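Local coordinates for aminomethyltransferase (Bartonella henselae, PDB 3GIR), which is by name and family an aminomethyltransferase, with a folate-binding-type domain followed by a C-terminal beta-barrel domain, at residues R310-I321 with I376-F385. Numbering follows the deposited sequence.
Sequences RVGLKPQTRQPI and IALSVHSLPF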
ATOM      1  N   ARG A 310       4.488 -15.961  -0.336  1.00 17.39           N
ATOM      2  CA  ARG A 310       3.251 -15.233  -0.622  1.00 18.26           C
ATOM      3  C   ARG A 310       2.782 -15.483  -2.046  1.00 18.49           C
ATOM      4  O   ARG A 310       3.549 -15.314  -3.038  1.00 20.48           O
ATOM      5  CB  ARG A 310       3.460 -13.732  -0.458  1.00 18.32           C
ATOM      6  CG  ARG A 310       2.130 -12.958  -0.678  1.00 18.47           C
ATOM      7  CD  ARG A 310       2.368 -11.457  -0.440  1.00 20.21           C
ATOM      8  NE  ARG A 310       3.359 -10.953  -1.410  1.00 19.52           N
ATOM      9  CZ  ARG A 310       3.124 -10.544  -2.652  1.00 22.36           C
ATOM     10  NH1 ARG A 310       1.899 -10.411  -3.160  1.00 24.57           N
ATOM     11  NH2 ARG A 310       4.154 -10.171  -3.396  1.00 22.83           N
ATOM     12  N   VAL A 311       1.544 -15.974  -2.153  1.00 17.55           N
ATOM     13  CA  VAL A 311       0.950 -16.303  -3.381  1.00 16.57           C
ATOM     14  C   VAL A 311      -0.465 -15.757  -3.550  1.00 16.27           C
ATOM     15  O   VAL A 311      -1.220 -15.581  -2.570  1.00 17.98           O
ATOM     16  CB  VAL A 311       0.959 -17.879  -3.655  1.00 18.98           C
ATOM     17  CG1 VAL A 311       2.393 -18.446  -3.690  1.00 19.31           C
ATOM     18  CG2 VAL A 311       0.074 -18.609  -2.662  1.00 17.66           C
ATOM     19  N   GLY A 312      -0.833 -15.554  -4.821  1.00 16.91           N
ATOM     20  CA  GLY A 312      -2.218 -15.371  -5.147  1.00 16.92           C
ATOM     21  C   GLY A 312      -2.974 -16.653  -5.004  1.00 17.82           C
ATOM     22  O   GLY A 312      -2.406 -17.734  -5.275  1.00 17.48           O
ATOM     23  N   LEU A 313      -4.251 -16.577  -4.643  1.00 15.92           N
ATOM     24  CA  LEU A 313      -5.115 -17.733  -4.489  1.00 15.44           C
ATOM     25  C   LEU A 313      -6.463 -17.466  -5.115  1.00 17.66           C
ATOM     26  O   LEU A 313      -7.070 -16.438  -4.853  1.00 18.41           O
ATOM     27  CB  LEU A 313      -5.304 -18.061  -2.967  1.00 15.98           C
ATOM     28  CG  LEU A 313      -4.047 -18.486  -2.240  1.00 16.18           C
ATOM     29  CD1 LEU A 313      -4.242 -18.381  -0.659  1.00 16.94           C
ATOM     30  CD2 LEU A 313      -3.585 -19.893  -2.629  1.00 16.27           C
ATOM     31  N   LYS A 314      -6.964 -18.421  -5.887  1.00 16.57           N
ATOM     32  CA  LYS A 314      -8.286 -18.328  -6.506  1.00 17.72           C
ATOM     33  C   LYS A 314      -9.193 -19.377  -5.937  1.00 18.90           C
ATOM     34  O   LYS A 314      -9.086 -20.545  -6.215  1.00 18.52           O
ATOM     35  CB  LYS A 314      -8.193 -18.430  -8.043  1.00 18.36           C
ATOM     36  CG  LYS A 314      -9.478 -18.290  -8.747  1.00 21.05           C
ATOM     37  CD  LYS A 314      -9.386 -18.542 -10.300  1.00 25.81           C
ATOM     38  CE  LYS A 314     -10.795 -18.551 -10.925  1.00 32.71           C
ATOM     39  NZ  LYS A 314     -10.723 -18.543 -12.453  1.00 38.25           N
ATOM     40  N   PRO A 315     -10.130 -18.973  -5.060  1.00 18.64           N
ATOM     41  CA  PRO A 315     -11.114 -19.913  -4.523  1.00 20.72           C
ATOM     42  C   PRO A 315     -11.969 -20.509  -5.636  1.00 21.56           C
ATOM     43  O   PRO A 315     -12.329 -19.790  -6.560  1.00 23.28           O
ATOM     44  CB  PRO A 315     -11.956 -19.002  -3.604  1.00 20.88           C
ATOM     45  CG  PRO A 315     -11.127 -17.959  -3.251  1.00 21.33           C
ATOM     46  CD  PRO A 315     -10.334 -17.613  -4.506  1.00 21.21           C
ATOM     47  N   GLN A 316     -12.216 -21.806  -5.560  1.00 22.88           N
ATOM     48  CA  GLN A 316     -13.067 -22.521  -6.566  1.00 24.96           C
ATOM     49  C   GLN A 316     -14.457 -22.560  -6.005  1.00 28.49           C
ATOM     50  O   GLN A 316     -14.966 -23.595  -5.563  1.00 32.46           O
ATOM     51  CB  GLN A 316     -12.534 -23.913  -6.782  1.00 24.58           C
ATOM     52  CG  GLN A 316     -11.151 -23.886  -7.378  1.00 24.95           C
ATOM     53  CD  GLN A 316     -10.581 -25.296  -7.697  1.00 25.18           C
ATOM     54  OE1 GLN A 316     -11.279 -26.352  -7.663  1.00 27.95           O
ATOM     55  NE2 GLN A 316      -9.299 -25.296  -7.987  1.00 27.44           N
ATOM     56  N   THR A 317     -15.029 -21.392  -5.932  1.00 31.66           N
ATOM     57  CA  THR A 317     -16.347 -21.226  -5.319  1.00 33.56           C
ATOM     58  C   THR A 317     -16.703 -19.792  -5.662  1.00 35.19           C
ATOM     59  O   THR A 317     -15.819 -19.006  -6.038  1.00 34.21           O
ATOM     60  CB  THR A 317     -16.387 -21.507  -3.807  1.00 34.46           C
ATOM     61  OG1 THR A 317     -17.630 -20.983  -3.318  1.00 39.44           O
ATOM     62  CG2 THR A 317     -15.238 -20.787  -2.983  1.00 32.39           C
ATOM     63  N   ARG A 318     -17.998 -19.463  -5.603  1.00 36.27           N
ATOM     64  CA  ARG A 318     -18.433 -18.098  -5.880  1.00 37.58           C
ATOM     65  C   ARG A 318     -18.397 -17.263  -4.616  1.00 36.25           C
ATOM     66  O   ARG A 318     -18.411 -16.012  -4.686  1.00 36.85           O
ATOM     67  CB  ARG A 318     -19.841 -18.094  -6.505  1.00 39.32           C
ATOM     68  CG  ARG A 318     -19.879 -18.453  -8.008  1.00 43.47           C
ATOM     69  CD  ARG A 318     -21.233 -19.158  -8.356  1.00 50.69           C
ATOM     70  NE  ARG A 318     -21.270 -19.666  -9.730  1.00 57.04           N
ATOM     71  CZ  ARG A 318     -20.612 -20.743 -10.170  1.00 60.93           C
ATOM     72  NH1 ARG A 318     -19.855 -21.471  -9.346  1.00 62.10           N
ATOM     73  NH2 ARG A 318     -20.711 -21.094 -11.452  1.00 62.18           N
ATOM     74  N   GLN A 319     -18.344 -17.946  -3.463  1.00 34.10           N
ATOM     75  CA  GLN A 319     -18.301 -17.260  -2.171  1.00 34.71           C
ATOM     76  C   GLN A 319     -16.863 -16.960  -1.692  1.00 30.88           C
ATOM     77  O   GLN A 319     -16.022 -17.843  -1.685  1.00 30.05           O
ATOM     78  CB  GLN A 319     -19.082 -18.075  -1.146  1.00 35.27           C
ATOM     79  CG  GLN A 319     -20.565 -18.216  -1.584  1.00 38.52           C
ATOM     80  CD  GLN A 319     -21.257 -16.855  -1.924  1.00 44.36           C
ATOM     81  OE1 GLN A 319     -21.174 -15.886  -1.152  1.00 47.76           O
ATOM     82  NE2 GLN A 319     -21.936 -16.795  -3.088  1.00 46.70           N
ATOM     83  N   PRO A 320     -16.577 -15.691  -1.337  1.00 28.63           N
ATOM     84  CA  PRO A 320     -15.189 -15.421  -0.902  1.00 28.16           C
ATOM     85  C   PRO A 320     -14.716 -16.259   0.297  1.00 26.98           C
ATOM     86  O   PRO A 320     -15.492 -16.589   1.188  1.00 28.14           O
ATOM     87  CB  PRO A 320     -15.221 -13.933  -0.517  1.00 29.41           C
ATOM     88  CG  PRO A 320     -16.336 -13.353  -1.338  1.00 28.78           C
ATOM     89  CD  PRO A 320     -17.328 -14.433  -1.579  1.00 29.44           C
ATOM     90  N   ILE A 321     -13.415 -16.504   0.320  1.00 23.96           N
ATOM     91  CA  ILE A 321     -12.716 -17.030   1.432  1.00 23.94           C
ATOM     92  C   ILE A 321     -11.959 -15.844   1.983  1.00 24.13           C
ATOM     93  O   ILE A 321     -11.254 -15.171   1.250  1.00 24.26           O
ATOM     94  CB  ILE A 321     -11.720 -18.168   0.956  1.00 22.45           C
ATOM     95  CG1 ILE A 321     -12.544 -19.319   0.337  1.00 24.10           C
ATOM     96  CG2 ILE A 321     -10.875 -18.641   2.060  1.00 20.50           C
ATOM     97  CD1 ILE A 321     -11.724 -20.431  -0.235  1.00 25.34           C
ATOM     98  N   ILE A 376     -12.902 -27.257   0.719  1.00 23.74           N
ATOM     99  CA  ILE A 376     -13.087 -26.319  -0.375  1.00 24.66           C
ATOM    100  C   ILE A 376     -11.728 -26.108  -1.057  1.00 22.68           C
ATOM    101  O   ILE A 376     -10.732 -25.866  -0.366  1.00 22.21           O
ATOM    102  CB  ILE A 376     -13.518 -24.883   0.088  1.00 25.80           C
ATOM    103  CG1 ILE A 376     -14.952 -24.882   0.584  1.00 32.23           C
ATOM    104  CG2 ILE A 376     -13.407 -23.835  -1.096  1.00 29.27           C
ATOM    105  CD1 ILE A 376     -15.709 -26.008   0.070  1.00 31.36           C
ATOM    106  N   ALA A 377     -11.674 -26.146  -2.386  1.00 21.44           N
ATOM    107  CA  ALA A 377     -10.386 -26.039  -3.081  1.00 20.69           C
ATOM    108  C   ALA A 377     -10.089 -24.590  -3.459  1.00 18.58           C
ATOM    109  O   ALA A 377     -11.001 -23.807  -3.763  1.00 20.55           O
ATOM    110  CB  ALA A 377     -10.388 -26.941  -4.361  1.00 21.52           C
ATOM    111  N   LEU A 378      -8.843 -24.201  -3.395  1.00 17.72           N
ATOM    112  CA  LEU A 378      -8.337 -22.943  -3.990  1.00 17.74           C
ATOM    113  C   LEU A 378      -7.173 -23.346  -4.926  1.00 19.22           C
ATOM    114  O   LEU A 378      -6.514 -24.345  -4.657  1.00 21.20           O
ATOM    115  CB  LEU A 378      -7.701 -22.027  -2.970  1.00 18.68           C
ATOM    116  CG  LEU A 378      -8.612 -21.604  -1.789  1.00 18.34           C
ATOM    117  CD1 LEU A 378      -8.664 -22.668  -0.639  1.00 19.50           C
ATOM    118  CD2 LEU A 378      -8.237 -20.231  -1.299  1.00 17.10           C
ATOM    119  N   SER A 379      -6.886 -22.568  -5.963  1.00 18.90           N
ATOM    120  CA  SER A 379      -5.681 -22.842  -6.709  0.50 17.08           C
ATOM    121  C   SER A 379      -4.737 -21.649  -6.605  1.00 16.77           C
ATOM    122  O   SER A 379      -5.151 -20.457  -6.604  1.00 18.74           O
ATOM    123  CB  SER A 379      -6.045 -23.159  -8.177  0.50 17.44           C
ATOM    124  OG  SER A 379      -6.741 -22.067  -8.778  0.50 15.00           O
ATOM    125  N   VAL A 380      -3.465 -21.950  -6.548  1.00 16.41           N
ATOM    126  CA  VAL A 380      -2.468 -20.910  -6.530  1.00 16.75           C
ATOM    127  C   VAL A 380      -2.537 -20.204  -7.886  1.00 19.33           C
ATOM    128  O   VAL A 380      -2.681 -20.824  -8.914  1.00 20.03           O
ATOM    129  CB  VAL A 380      -1.054 -21.491  -6.307  1.00 15.88           C
ATOM    130  CG1 VAL A 380       0.047 -20.417  -6.588  1.00 20.22           C
ATOM    131  CG2 VAL A 380      -0.940 -22.163  -4.904  1.00 18.89           C
ATOM    132  N   HIS A 381      -2.537 -18.873  -7.878  1.00 17.41           N
ATOM    133  CA  HIS A 381      -2.910 -18.054  -9.027  1.00 19.09           C
ATOM    134  C   HIS A 381      -1.892 -16.933  -9.167  1.00 19.31           C
ATOM    135  O   HIS A 381      -1.408 -16.361  -8.198  1.00 17.92           O
ATOM    136  CB  HIS A 381      -4.321 -17.482  -8.899  1.00 18.00           C
ATOM    137  CG  HIS A 381      -4.907 -16.902 -10.154  1.00 21.51           C
ATOM    138  ND1 HIS A 381      -4.550 -15.656 -10.661  1.00 22.89           N
ATOM    139  CD2 HIS A 381      -5.865 -17.378 -10.972  1.00 24.62           C
ATOM    140  CE1 HIS A 381      -5.252 -15.427 -11.761  1.00 22.64           C
ATOM    141  NE2 HIS A 381      -6.054 -16.451 -11.976  1.00 25.52           N
ATOM    142  N   SER A 382      -1.578 -16.596 -10.439  1.00 19.76           N
ATOM    143  CA  SER A 382      -0.742 -15.438 -10.726  1.00 21.45           C
ATOM    144  C   SER A 382      -1.328 -14.122 -10.202  1.00 20.30           C
ATOM    145  O   SER A 382      -2.534 -13.994 -10.110  1.00 19.96           O
ATOM    146  CB  SER A 382      -0.502 -15.313 -12.255  1.00 21.22           C
ATOM    147  OG  SER A 382      -1.709 -15.146 -12.926  1.00 27.73           O
ATOM    148  N   LEU A 383      -0.435 -13.200  -9.878  1.00 20.14           N
ATOM    149  CA  LEU A 383      -0.838 -11.831  -9.527  1.00 20.41           C
ATOM    150  C   LEU A 383      -0.224 -10.884 -10.546  1.00 20.35           C
ATOM    151  O   LEU A 383       0.863 -11.181 -11.062  1.00 22.07           O
ATOM    152  CB  LEU A 383      -0.351 -11.520  -8.150  1.00 20.19           C
ATOM    153  CG  LEU A 383      -0.960 -12.323  -6.980  1.00 20.90           C
ATOM    154  CD1 LEU A 383      -0.143 -12.009  -5.700  1.00 20.47           C
ATOM    155  CD2 LEU A 383      -2.474 -12.025  -6.894  1.00 19.15           C
ATOM    156  N   PRO A 384      -0.895  -9.767 -10.858  1.00 20.48           N
ATOM    157  CA  PRO A 384      -2.205  -9.392 -10.342  1.00 20.25           C
ATOM    158  C   PRO A 384      -3.325 -10.186 -10.994  1.00 20.18           C
ATOM    159  O   PRO A 384      -3.174 -10.798 -12.062  1.00 21.50           O
ATOM    160  CB  PRO A 384      -2.332  -7.914 -10.702  1.00 21.50           C
ATOM    161  CG  PRO A 384      -1.503  -7.824 -11.956  1.00 21.85           C
ATOM    162  CD  PRO A 384      -0.419  -8.826 -11.892  1.00 21.84           C
ATOM    163  N   PHE A 385      -4.499 -10.152 -10.378  1.00 18.64           N
ATOM    164  CA  PHE A 385      -5.670 -10.742 -10.955  1.00 19.12           C
ATOM    165  C   PHE A 385      -6.227  -9.950 -12.112  1.00 20.85           C
ATOM    166  O   PHE A 385      -6.896 -10.515 -13.012  1.00 22.35           O
ATOM    167  CB  PHE A 385      -6.766 -10.865  -9.895  1.00 18.60           C
ATOM    168  CG  PHE A 385      -6.506 -11.905  -8.824  1.00 19.84           C
ATOM    169  CD1 PHE A 385      -5.994 -11.552  -7.550  1.00 17.55           C
ATOM    170  CD2 PHE A 385      -6.790 -13.241  -9.071  1.00 20.07           C
ATOM    171  CE1 PHE A 385      -5.788 -12.519  -6.557  1.00 17.13           C
ATOM    172  CE2 PHE A 385      -6.613 -14.180  -8.071  1.00 18.52           C
ATOM    173  CZ  PHE A 385      -6.055 -13.831  -6.856  1.00 18.40           C
TER
HETATM  174  O   HOH W   1       1.087 -16.481  -6.953  1.00 27.15           O
HETATM  175  O   HOH W   2      -8.087 -16.964 -13.761  1.00 35.39           O
HETATM  176  O   HOH W   3     -13.983 -26.378  -4.071  1.00 34.07           O
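K314 and S379 face each other as a hydrogen-bonded pair of two antiparallel strands, 310-315 and 376-381, whose axes over these short segments make 139° between their N-to-C directions and approach to 4.2 Å, a twist consistent with a barrel sheet. K314 N donates to S379 O at 2.8 Å, S379 N returns a bond to K314 O, and Q316 N continues the pairing by donating to A377 O. L313 pairs with V380 and P315 with L378 on one apolar face. With CG anti to its own carbonyl carbon (chi1 -58°), L378 brings its CD2 methyl to within 4.0 Å of L313 CB and also against P315 CG. I321, returning from the turn after P315, meets this leucine tip to tip, its CD1 lying 3.7 Å from L378 CD2 and 3.9 Å from I376 CG2.

The other face is more polar. K314 runs out extended beside H381, its CD 3.8 Å from the ring atom CD2, while a water sits in the ring plane at the edge, its oxygen 2.8 Å from H381 NE2. The other ring nitrogen of H381, ND1, donates to S382 O in the carbonyl plane at 2.7 Å, which fixes the rotation of the imidazole; F385 CE2 lies over one face of it. The Q316 amide, at the end of an extended chain, lies against the A377 methyl. At the G312-H381 end H381 N still donates to G312 O, and the return bond is replaced by a water that accepts from G312 N and donates to H381 O.

Within the C-terminal barrel domain the two strands are neighbours inside an antiparallel sheet: strand 349-356 flanks 310-315, strand 366-371 flanks 376-381, and V338 of strand 334-344 packs against L313 and I321.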